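Local coordinates for protein prolyl oligopeptidase (Galerina marginata, PDB 5N4B) that cleaves peptide bonds after prolyl residues and also macrocyclizes peptides, acting as a dual-function serine peptidase in the biosynthesis of amanitin toxins, at residues A83-P88 / R447-N452; Q218-R223 / R233-C238; K358-A363 / Y377-K382; N549-F554 / M585-R590. The protein carries 1 engineered substitution. One frame throughout, in Å; residues are numbered along the deposited sequence.

Contact 1. Residues A83-P88 / R447-N452; sequences AKFSAP and RTTKVN
Arg447 and Phe85 join the last blade of the seven-bladed beta-propeller to the first. No direct hydrogen bond links 83-88 to 447-452, in keeping with the open propeller ring of prolyl oligopeptidases. The Arg447 guanidinium lies flat over one face of the Phe85 ring. Its CZ is 3.5 Å from the ring centroid and the two planes are 6° apart, a cation-pi stack. Phe85 CG sits between its backbone N and carbonyl carbon (chi1 34°), which turns the ring toward the arginine. Arg447 CD adds a CH-pi contact to the same ring. Arg447 NH2 also forms a salt bridge with Asp125, and a water joins NH1 to Ser86 O, so the stack, the salt bridge and the water together hold the group in place. Next, Thr448 O meets the edge of the Phe85 ring, 3.8 Å from CZ. Thr449 OG1 lies obliquely to the ring, 3.6 Å from Phe85 CE1. This hydroxyl accepts a bond from a water that in turn accepts from Phe85 N, and it is also hydrogen-bonded to Gly428 O. At Lys450 the link is again a water, which donates to Lys450 O at 2.7 Å and to Ala83 O at 2.8 Å.

Contact 2. Residues Q218-R223 / R233-C238; sequences QRYPAR and RNAMMC
This contact is the end of an antiparallel strand pair in one four-stranded propeller blade. Strands 214-219 and 236-241 part here into a long loop, on the side where the catalytic domain lies. The Tyr220 side chain is about 8 Å from that of His699, a charge-relay residue. Arg219 and Met236 form the hydrogen-bonded pair. Arg219 N donates to Met236 O at 2.9 Å, in the carbonyl plane. Met236 N returns a bond to Arg219 O, also 2.9 Å. Gln218 and Met237 make the neighbouring non-hydrogen-bonded pair, with side chains on the other face. The Arg219 and Met236 side chains run side by side in the same direction. Met236 CE ends 3.8 Å from Arg219 NE and 4.0 Å from Pro221 CD. Cys238 SG rests against Arg219 CG at 3.7 Å. Beyond the paired residues the Tyr220 ring takes over. Its face covers Ala235, with CE1 3.7 Å from Ala235 CB, and its edge meets Arg233 O, 3.4 Å from CD1. Gln218 OE1 also approaches Ala235 CB, but its hydrogen bond goes to Tyr263 N. Arg219 is bent at chi3 (-64°), which turns the guanidinium edge-on to its own chain. NE and NH2 both grip Tyr220 O side-on, and this oxygen lies in the guanidinium plane. Tyr220 O thus accepts from two nitrogens of one side chain, and the carbonyl just past the last strand pair is bonded to Arg219 and not to the facing strand.

Contact 3. Residues K358-A363 / Y377-K382; sequences KDAKLA and YKRNVK
The Tyr377 ring carries Leu362 on one face and meets Ala360 O at its edge. Leu362 CD1 makes a CH-pi contact, 4.0 Å from the ring centroid and 17° off the normal. The Arg379 guanidinium has Ala360 CB over one face, 3.6 Å from NH1. Both flat groups belong to a beta hairpin of strands 361-368 and 372-379, the first two strands of one propeller blade. Lys361 and Lys378 are its hydrogen-bonded pair here. Lys378 N donates to Lys361 O at 2.8 Å, in the carbonyl plane. Lys361 N donates to Lys378 O at 3.1 Å, tilted 31° from the plane of the Lys378 carbonyl. Leu362 and Tyr377 form the adjacent non-hydrogen-bonded pair. The two lysines share the other face, where Lys361 NZ and Lys378 NZ stay 6.7 Å apart. Each amine has its own partner: Lys378 NZ makes salt bridges with Asp383 and Asp505, and Lys361 NZ bonds to Gly532 O. Arg379 has CG anti to the backbone N (chi1 -176°) and is bent at chi3, which folds its guanidinium over Ala360. Its NE forms a salt bridge with Glu384. A type I' turn from Arg379 to Lys382 then leads into the third strand. Beyond the paired residues a water donates to Asp359 O and accepts from Asn380 N, both at 2.9 Å.

Contact 4. Residues N549-F554 / M585-R590; sequences NTFDDF and MGSIVR
This is a buried helix-helix crossing in the catalytic domain. Helices 548-563 and 579-590 flank strand 572-577 in sequence, and side chains of both rest on Ile574 of that strand. The short segments cross at -71°, with axes 9.8 Å apart at closest. No hydrogen bond runs directly between them. Phe551 makes most of the contact. Its CG lies anti to the carbonyl carbon (chi1 -68°), and the ring reaches the other helix's backbone. CE2 comes to 3.6 Å from Gly586 CA, where no side chain intervenes. The ring edge faces Ser587 N, 3.8 Å from CD2. Phe554, with CG anti to its backbone N (chi1 -159°), turns its own ring edge to the Ser587 hydroxyl. Its CD2 is 3.5 Å from Ser587 OG. That hydroxyl sits between the two phenylalanine rings and is satisfied by Leu583 O, one turn back in its helix. Near Arg590, which is partly exposed, the contact becomes polar. A water donates to Asp552 OD1 at 2.7 Å and accepts from Arg590 NE at 2.9 Å, in the guanidinium plane. Asp552 OD1 and Arg590 NH2 remain 4.9 Å apart, so water carries the link between these opposite charges. Helix 579-590 starts just after Ala578, the engineered replacement at the active-site serine position. The strand-elbow-helix order and the neighbouring helix that leads into the strand are typical of the alpha/beta-hydrolase fold.

Overall arrangement
Contacts 1, 2 and 3 belong to the beta-propeller, contact 4 to the hydrolase domain. Contacts 2 and 3 each pair neighbouring strands within one blade and rely on backbone hydrogen bonds. Contact 1 instead joins the first and last blades, using a cation-pi stack and waters. Contact 4 is the buried one, with aromatic rings against a helix backbone and a water bridge on its more exposed side. The other three are partly buried. None touch. Contacts 3 and 4 come nearest, about 12 Å between closest atoms, and contact 3 has polar partners in the catalytic part. Contact 2 approaches the catalytic histidine, whereas contacts 1 and 3 lie away from the annotated sites.

Contact 1. Residues A83-P88 / R447-N452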
# COMPACT_ATOMS: atom_id res chain seq x y z
N ALA A 83 -7.90 -19.89 8.17
CA ALA A 83 -7.26 -19.18 9.27
C ALA A 83 -6.00 -18.48 8.80
O ALA A 83 -5.24 -18.98 7.98
CB ALA A 83 -6.87 -20.19 10.35
N LYS A 84 -5.82 -17.24 9.29
CA LYS A 84 -4.66 -16.41 8.93
C LYS A 84 -3.99 -15.89 10.18
O LYS A 84 -4.63 -15.71 11.21
CB LYS A 84 -5.05 -15.25 8.02
CG LYS A 84 -5.52 -15.79 6.67
CD LYS A 84 -6.12 -14.74 5.82
CE LYS A 84 -7.60 -14.56 6.05
NZ LYS A 84 -8.37 -15.60 5.34
N PHE A 85 -2.69 -15.66 10.11
CA PHE A 85 -1.91 -15.30 11.28
C PHE A 85 -0.66 -14.54 10.86
O PHE A 85 -0.19 -14.65 9.73
CB PHE A 85 -1.51 -16.52 12.12
CG PHE A 85 -1.24 -17.72 11.31
CD1 PHE A 85 -0.06 -17.86 10.60
CD2 PHE A 85 -2.23 -18.67 11.19
CE1 PHE A 85 0.12 -19.02 9.76
CE2 PHE A 85 -2.05 -19.80 10.39
CZ PHE A 85 -0.88 -19.94 9.70
N SER A 86 -0.16 -13.74 11.78
CA SER A 86 1.07 -12.99 11.59
C SER A 86 2.24 -13.70 12.24
O SER A 86 2.09 -14.67 12.97
CB SER A 86 0.95 -11.59 12.23
OG SER A 86 1.00 -11.67 13.67
N ALA A 87 3.44 -13.15 11.98
CA ALA A 87 4.59 -13.52 12.80
C ALA A 87 4.32 -13.10 14.26
O ALA A 87 3.66 -12.09 14.51
CB ALA A 87 5.86 -12.83 12.33
N PRO A 88 4.81 -13.86 15.24
CA PRO A 88 4.67 -13.44 16.64
C PRO A 88 5.84 -12.54 17.03
O PRO A 88 6.92 -12.59 16.43
CB PRO A 88 4.72 -14.79 17.39
CG PRO A 88 5.73 -15.60 16.58
CD PRO A 88 5.47 -15.18 15.14
N ARG A 447 5.42 -21.56 11.00
CA ARG A 447 4.04 -21.80 10.60
C ARG A 447 3.95 -21.67 9.10
O ARG A 447 4.66 -20.87 8.49
CB ARG A 447 3.05 -20.74 11.16
CG ARG A 447 3.13 -20.53 12.63
CD ARG A 447 1.97 -19.66 13.14
NE ARG A 447 0.73 -20.38 13.11
CZ ARG A 447 -0.37 -20.00 13.73
NH1 ARG A 447 -0.41 -18.87 14.39
NH2 ARG A 447 -1.43 -20.79 13.73
N THR A 448 3.04 -22.47 8.51
CA THR A 448 2.65 -22.36 7.12
C THR A 448 1.14 -22.16 7.05
O THR A 448 0.40 -22.89 7.70
CB THR A 448 3.05 -23.65 6.43
OG1 THR A 448 4.44 -23.91 6.66
CG2 THR A 448 2.73 -23.56 4.97
N THR A 449 0.69 -21.20 6.26
CA THR A 449 -0.73 -20.93 6.10
C THR A 449 -1.34 -22.02 5.23
O THR A 449 -0.83 -22.32 4.15
CB THR A 449 -0.90 -19.55 5.46
OG1 THR A 449 -0.27 -18.55 6.26
CG2 THR A 449 -2.37 -19.15 5.37
N LYS A 450 -2.43 -22.61 5.72
CA LYS A 450 -3.16 -23.66 5.02
C LYS A 450 -4.44 -23.07 4.47
O LYS A 450 -5.25 -22.53 5.22
CB LYS A 450 -3.53 -24.81 5.96
CG LYS A 450 -2.38 -25.44 6.71
CD LYS A 450 -1.24 -25.83 5.78
CE LYS A 450 -0.13 -26.53 6.57
NZ LYS A 450 0.27 -25.79 7.83
N VAL A 451 -4.64 -23.17 3.17
CA VAL A 451 -5.77 -22.49 2.53
C VAL A 451 -6.98 -23.42 2.43
O VAL A 451 -6.96 -24.53 2.99
CB VAL A 451 -5.36 -21.84 1.21
CG1 VAL A 451 -4.23 -20.84 1.49
CG2 VAL A 451 -4.97 -22.90 0.16
N ASN A 452 -8.03 -22.98 1.76
CA ASN A 452 -9.31 -23.72 1.69
C ASN A 452 -9.69 -23.95 0.23
O ASN A 452 -9.74 -23.00 -0.57
CB ASN A 452 -10.41 -22.94 2.38
CG ASN A 452 -11.68 -23.74 2.53
OD1 ASN A 452 -11.64 -24.91 2.90
ND2 ASN A 452 -12.80 -23.14 2.20
O HOH W 1 -4.51 -21.64 7.63
O HOH W 2 -1.17 -16.31 7.63
O HOH W 3 1.62 -16.73 14.79

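Contact 2. Residues Q218-R223 / R233-C238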
# COMPACT_ATOMS: atom_id res chain seq x y z
N GLN A 218 3.04 11.99 14.53
CA GLN A 218 2.76 13.17 13.73
C GLN A 218 1.29 13.55 13.88
O GLN A 218 0.40 12.71 13.75
CB GLN A 218 3.09 12.96 12.28
CG GLN A 218 2.77 14.20 11.43
CD GLN A 218 3.36 14.07 10.07
OE1 GLN A 218 4.33 14.74 9.75
NE2 GLN A 218 2.83 13.16 9.26
N ARG A 219 1.05 14.82 14.13
CA ARG A 219 -0.33 15.27 14.14
C ARG A 219 -0.49 16.59 13.40
O ARG A 219 0.47 17.26 13.00
CB ARG A 219 -0.89 15.42 15.52
CG ARG A 219 -0.06 16.40 16.30
CD ARG A 219 -0.84 17.03 17.38
NE ARG A 219 -1.95 17.85 16.91
CZ ARG A 219 -2.74 18.52 17.73
NH1 ARG A 219 -2.52 18.46 19.04
NH2 ARG A 219 -3.72 19.23 17.22
N TYR A 220 -1.72 16.92 13.18
CA TYR A 220 -2.13 18.09 12.44
C TYR A 220 -2.90 19.06 13.31
O TYR A 220 -3.33 18.69 14.41
CB TYR A 220 -2.96 17.65 11.24
CG TYR A 220 -2.07 17.06 10.18
CD1 TYR A 220 -1.49 17.87 9.20
CD2 TYR A 220 -1.72 15.72 10.20
CE1 TYR A 220 -0.67 17.35 8.23
CE2 TYR A 220 -0.87 15.20 9.23
CZ TYR A 220 -0.36 16.03 8.26
OH TYR A 220 0.49 15.47 7.31
N PRO A 221 -3.10 20.30 12.87
CA PRO A 221 -3.87 21.23 13.68
C PRO A 221 -5.28 20.73 13.88
O PRO A 221 -5.88 20.14 12.97
CB PRO A 221 -3.85 22.52 12.85
CG PRO A 221 -2.56 22.41 12.03
CD PRO A 221 -2.46 20.94 11.71
N ALA A 222 -5.80 20.99 15.08
CA ALA A 222 -7.20 20.67 15.35
C ALA A 222 -8.06 21.55 14.47
O ALA A 222 -7.69 22.69 14.18
CB ALA A 222 -7.52 20.93 16.83
N ARG A 223 -9.16 20.99 13.99
CA ARG A 223 -10.07 21.73 13.13
C ARG A 223 -11.48 21.49 13.65
O ARG A 223 -11.88 20.34 13.85
CB ARG A 223 -9.91 21.27 11.67
CG ARG A 223 -8.50 21.62 11.10
CD ARG A 223 -8.31 21.20 9.63
NE ARG A 223 -6.94 21.39 9.11
CZ ARG A 223 -5.95 20.49 9.18
NH1 ARG A 223 -6.15 19.33 9.80
NH2 ARG A 223 -4.75 20.75 8.64
N ARG A 233 -2.19 20.16 6.50
CA ARG A 233 -1.07 21.09 6.41
C ARG A 233 -0.56 21.39 7.81
O ARG A 233 -1.26 21.22 8.81
CB ARG A 233 -1.44 22.39 5.68
CG ARG A 233 -1.79 22.21 4.25
CD ARG A 233 -0.55 21.90 3.44
NE ARG A 233 -0.83 21.87 2.00
CZ ARG A 233 -1.22 20.80 1.31
NH1 ARG A 233 -1.41 19.62 1.91
NH2 ARG A 233 -1.44 20.93 0.01
N ASN A 234 0.67 21.90 7.88
CA ASN A 234 1.26 22.31 9.14
C ASN A 234 1.37 21.14 10.12
O ASN A 234 1.15 21.27 11.33
CB ASN A 234 0.52 23.50 9.76
CG ASN A 234 0.61 24.74 8.90
OD1 ASN A 234 1.65 25.44 8.88
ND2 ASN A 234 -0.41 24.97 8.16
N ALA A 235 1.87 20.02 9.60
CA ALA A 235 2.17 18.86 10.44
C ALA A 235 3.17 19.20 11.52
O ALA A 235 4.07 20.04 11.36
CB ALA A 235 2.75 17.73 9.60
N MET A 236 3.03 18.50 12.62
CA MET A 236 3.89 18.64 13.79
C MET A 236 4.32 17.25 14.21
O MET A 236 3.48 16.36 14.41
CB MET A 236 3.13 19.27 14.98
CG MET A 236 2.64 20.66 14.73
SD MET A 236 1.32 21.15 15.85
CE MET A 236 -0.07 20.48 14.94
N MET A 237 5.61 17.05 14.42
CA MET A 237 6.07 15.85 15.12
C MET A 237 6.04 16.14 16.61
O MET A 237 6.65 17.10 17.09
CB MET A 237 7.47 15.45 14.65
CG MET A 237 8.01 14.21 15.31
SD MET A 237 7.05 12.72 15.11
CE MET A 237 7.14 12.54 13.34
N CYS A 238 5.32 15.31 17.35
CA CYS A 238 5.03 15.54 18.74
C CYS A 238 5.42 14.34 19.57
O CYS A 238 5.64 13.23 19.03
CB CYS A 238 3.54 15.79 18.95
SG CYS A 238 2.97 17.34 18.20

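Contact 3. Residues K358-A363 / Y377-K382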
# COMPACT_ATOMS: atom_id res chain seq x y z
N LYS A 358 24.83 -3.44 -8.42
CA LYS A 358 24.40 -2.80 -9.65
C LYS A 358 23.03 -3.29 -10.07
O LYS A 358 22.25 -2.50 -10.63
CB LYS A 358 25.44 -3.06 -10.74
CG LYS A 358 25.20 -2.39 -12.09
CD LYS A 358 26.26 -2.84 -13.11
CE LYS A 358 26.04 -2.30 -14.51
NZ LYS A 358 26.05 -0.83 -14.53
N ASP A 359 22.75 -4.55 -9.87
CA ASP A 359 21.57 -5.17 -10.47
C ASP A 359 20.68 -5.90 -9.44
O ASP A 359 20.04 -6.92 -9.75
CB ASP A 359 21.99 -6.13 -11.58
CG ASP A 359 22.62 -5.41 -12.77
OD1 ASP A 359 21.98 -4.52 -13.41
OD2 ASP A 359 23.79 -5.72 -13.03
N ALA A 360 20.70 -5.44 -8.19
CA ALA A 360 19.70 -5.93 -7.26
C ALA A 360 19.45 -4.83 -6.24
O ALA A 360 20.40 -4.29 -5.68
CB ALA A 360 20.14 -7.19 -6.53
N LYS A 361 18.19 -4.54 -5.97
CA LYS A 361 17.82 -3.50 -5.04
C LYS A 361 17.90 -4.02 -3.62
O LYS A 361 17.33 -5.04 -3.27
CB LYS A 361 16.39 -3.06 -5.35
CG LYS A 361 15.89 -1.95 -4.45
CD LYS A 361 14.45 -1.60 -4.77
CE LYS A 361 13.98 -0.45 -4.03
NZ LYS A 361 12.51 -0.28 -4.27
N LEU A 362 18.55 -3.25 -2.77
CA LEU A 362 18.55 -3.55 -1.34
C LEU A 362 17.24 -2.99 -0.79
O LEU A 362 17.05 -1.77 -0.72
CB LEU A 362 19.76 -2.91 -0.68
CG LEU A 362 19.85 -3.10 0.84
CD1 LEU A 362 20.01 -4.58 1.19
CD2 LEU A 362 20.94 -2.27 1.43
N ALA A 363 16.34 -3.88 -0.41
CA ALA A 363 14.97 -3.50 -0.04
C ALA A 363 14.77 -3.28 1.44
O ALA A 363 13.95 -2.45 1.83
CB ALA A 363 14.00 -4.59 -0.51
N TYR A 377 17.36 -8.52 -0.64
CA TYR A 377 17.63 -8.00 -1.97
C TYR A 377 16.51 -8.42 -2.89
O TYR A 377 16.03 -9.57 -2.85
CB TYR A 377 18.93 -8.55 -2.52
CG TYR A 377 20.14 -7.86 -1.99
CD1 TYR A 377 20.57 -6.70 -2.59
CD2 TYR A 377 20.83 -8.35 -0.91
CE1 TYR A 377 21.69 -6.00 -2.12
CE2 TYR A 377 21.96 -7.69 -0.45
CZ TYR A 377 22.35 -6.52 -1.05
OH TYR A 377 23.45 -5.90 -0.50
N LYS A 378 16.07 -7.49 -3.71
CA LYS A 378 15.06 -7.75 -4.72
C LYS A 378 15.79 -7.84 -6.06
O LYS A 378 16.26 -6.83 -6.56
CB LYS A 378 13.99 -6.67 -4.72
CG LYS A 378 12.78 -7.01 -5.57
CD LYS A 378 11.79 -5.90 -5.65
CE LYS A 378 11.23 -5.51 -4.26
NZ LYS A 378 10.56 -6.62 -3.56
N ARG A 379 15.93 -9.05 -6.60
CA ARG A 379 16.67 -9.29 -7.83
C ARG A 379 15.66 -9.83 -8.84
O ARG A 379 15.01 -10.86 -8.60
CB ARG A 379 17.79 -10.31 -7.58
CG ARG A 379 18.64 -10.50 -8.83
CD ARG A 379 19.58 -11.74 -8.72
NE ARG A 379 20.19 -11.68 -7.44
CZ ARG A 379 21.20 -10.88 -7.11
NH1 ARG A 379 21.77 -10.09 -8.01
NH2 ARG A 379 21.62 -10.91 -5.83
N ASN A 380 15.50 -9.13 -9.96
CA ASN A 380 14.49 -9.53 -10.94
C ASN A 380 13.11 -9.64 -10.27
O ASN A 380 12.29 -10.48 -10.61
CB ASN A 380 14.85 -10.81 -11.69
CG ASN A 380 16.08 -10.69 -12.51
OD1 ASN A 380 16.99 -11.54 -12.43
ND2 ASN A 380 16.14 -9.67 -13.26
N VAL A 381 12.82 -8.72 -9.35
CA VAL A 381 11.54 -8.57 -8.68
C VAL A 381 11.21 -9.74 -7.79
O VAL A 381 10.03 -9.95 -7.41
CB VAL A 381 10.40 -8.28 -9.69
CG1 VAL A 381 9.26 -7.51 -8.98
CG2 VAL A 381 10.89 -7.49 -10.89
N LYS A 382 12.22 -10.49 -7.37
CA LYS A 382 12.05 -11.63 -6.49
C LYS A 382 13.04 -11.47 -5.33
O LYS A 382 14.21 -11.15 -5.53
CB LYS A 382 12.33 -12.92 -7.26
CG LYS A 382 11.26 -13.17 -8.39
CD LYS A 382 11.63 -14.24 -9.39
CE LYS A 382 12.65 -13.74 -10.39
NZ LYS A 382 13.05 -14.85 -11.24
O HOH W 4 17.23 -6.78 -10.21

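Contact 4. Residues N549-F554 / M585-R590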
# COMPACT_ATOMS: atom_id res chain seq x y z
N ASN A 549 6.04 6.63 -20.48
CA ASN A 549 6.65 5.32 -20.63
C ASN A 549 5.92 4.26 -19.82
O ASN A 549 5.87 3.10 -20.24
CB ASN A 549 8.10 5.34 -20.18
CG ASN A 549 8.98 6.14 -21.06
OD1 ASN A 549 8.69 6.44 -22.22
ND2 ASN A 549 10.12 6.50 -20.51
N THR A 550 5.35 4.64 -18.68
CA THR A 550 4.56 3.70 -17.88
C THR A 550 3.42 3.13 -18.70
O THR A 550 3.15 1.92 -18.67
CB THR A 550 4.02 4.42 -16.67
OG1 THR A 550 5.12 4.95 -15.88
CG2 THR A 550 3.20 3.52 -15.85
N PHE A 551 2.71 4.01 -19.41
CA PHE A 551 1.58 3.61 -20.24
C PHE A 551 2.04 2.77 -21.44
O PHE A 551 1.45 1.73 -21.73
CB PHE A 551 0.81 4.85 -20.71
CG PHE A 551 0.11 5.55 -19.59
CD1 PHE A 551 0.74 6.50 -18.84
CD2 PHE A 551 -1.17 5.21 -19.24
CE1 PHE A 551 0.12 7.12 -17.76
CE2 PHE A 551 -1.79 5.80 -18.18
CZ PHE A 551 -1.19 6.76 -17.47
N ASP A 552 3.13 3.19 -22.11
CA ASP A 552 3.68 2.41 -23.19
C ASP A 552 4.08 1.01 -22.71
O ASP A 552 3.85 0.02 -23.40
CB ASP A 552 4.87 3.15 -23.81
CG ASP A 552 4.45 4.40 -24.64
OD1 ASP A 552 3.28 4.44 -25.10
OD2 ASP A 552 5.31 5.28 -24.84
N ASP A 553 4.68 0.91 -21.54
CA ASP A 553 5.09 -0.39 -21.01
C ASP A 553 3.87 -1.27 -20.76
O ASP A 553 3.88 -2.46 -21.06
CB ASP A 553 5.88 -0.23 -19.71
CG ASP A 553 7.26 0.38 -19.89
OD1 ASP A 553 7.71 0.54 -21.02
OD2 ASP A 553 7.85 0.68 -18.82
N PHE A 554 2.80 -0.70 -20.21
CA PHE A 554 1.62 -1.48 -19.86
C PHE A 554 0.87 -1.93 -21.12
O PHE A 554 0.44 -3.09 -21.21
CB PHE A 554 0.71 -0.66 -18.95
CG PHE A 554 -0.27 -1.47 -18.13
CD1 PHE A 554 0.15 -2.38 -17.19
CD2 PHE A 554 -1.61 -1.19 -18.21
CE1 PHE A 554 -0.75 -3.08 -16.41
CE2 PHE A 554 -2.53 -1.88 -17.45
CZ PHE A 554 -2.11 -2.83 -16.56
N MET A 585 -7.18 3.92 -16.84
CA MET A 585 -7.98 4.91 -17.57
C MET A 585 -7.18 5.51 -18.71
O MET A 585 -7.68 5.62 -19.83
CB MET A 585 -8.48 6.00 -16.61
CG MET A 585 -9.58 5.43 -15.69
SD MET A 585 -10.44 6.62 -14.64
CE MET A 585 -9.40 6.59 -13.18
N GLY A 586 -5.90 5.85 -18.48
CA GLY A 586 -5.08 6.32 -19.58
C GLY A 586 -4.78 5.26 -20.62
O GLY A 586 -4.68 5.56 -21.82
N SER A 587 -4.63 4.01 -20.20
CA SER A 587 -4.35 2.95 -21.14
C SER A 587 -5.50 2.75 -22.10
O SER A 587 -5.27 2.49 -23.28
CB SER A 587 -4.01 1.66 -20.43
OG SER A 587 -2.71 1.72 -19.79
N ILE A 588 -6.75 2.81 -21.62
CA ILE A 588 -7.87 2.56 -22.54
C ILE A 588 -8.03 3.72 -23.51
O ILE A 588 -8.43 3.50 -24.65
CB ILE A 588 -9.20 2.18 -21.86
CG1 ILE A 588 -9.81 3.31 -21.07
CG2 ILE A 588 -9.05 0.93 -21.00
CD1 ILE A 588 -11.17 2.93 -20.48
N VAL A 589 -7.69 4.94 -23.09
CA VAL A 589 -7.71 6.09 -24.00
C VAL A 589 -6.63 5.94 -25.07
O VAL A 589 -6.86 6.24 -26.26
CB VAL A 589 -7.54 7.38 -23.18
CG1 VAL A 589 -7.25 8.56 -24.10
CG2 VAL A 589 -8.78 7.62 -22.25
N ARG A 590 -5.45 5.49 -24.67
CA ARG A 590 -4.27 5.57 -25.54
C ARG A 590 -4.08 4.36 -26.44
O ARG A 590 -3.56 4.49 -27.57
CB ARG A 590 -3.00 5.78 -24.71
CG ARG A 590 -2.98 7.14 -24.01
CD ARG A 590 -1.76 7.38 -23.12
NE ARG A 590 -0.55 7.55 -23.91
CZ ARG A 590 -0.17 8.68 -24.51
NH1 ARG A 590 -0.86 9.79 -24.36
NH2 ARG A 590 0.93 8.70 -25.25
O HOH W 5 0.77 5.01 -24.31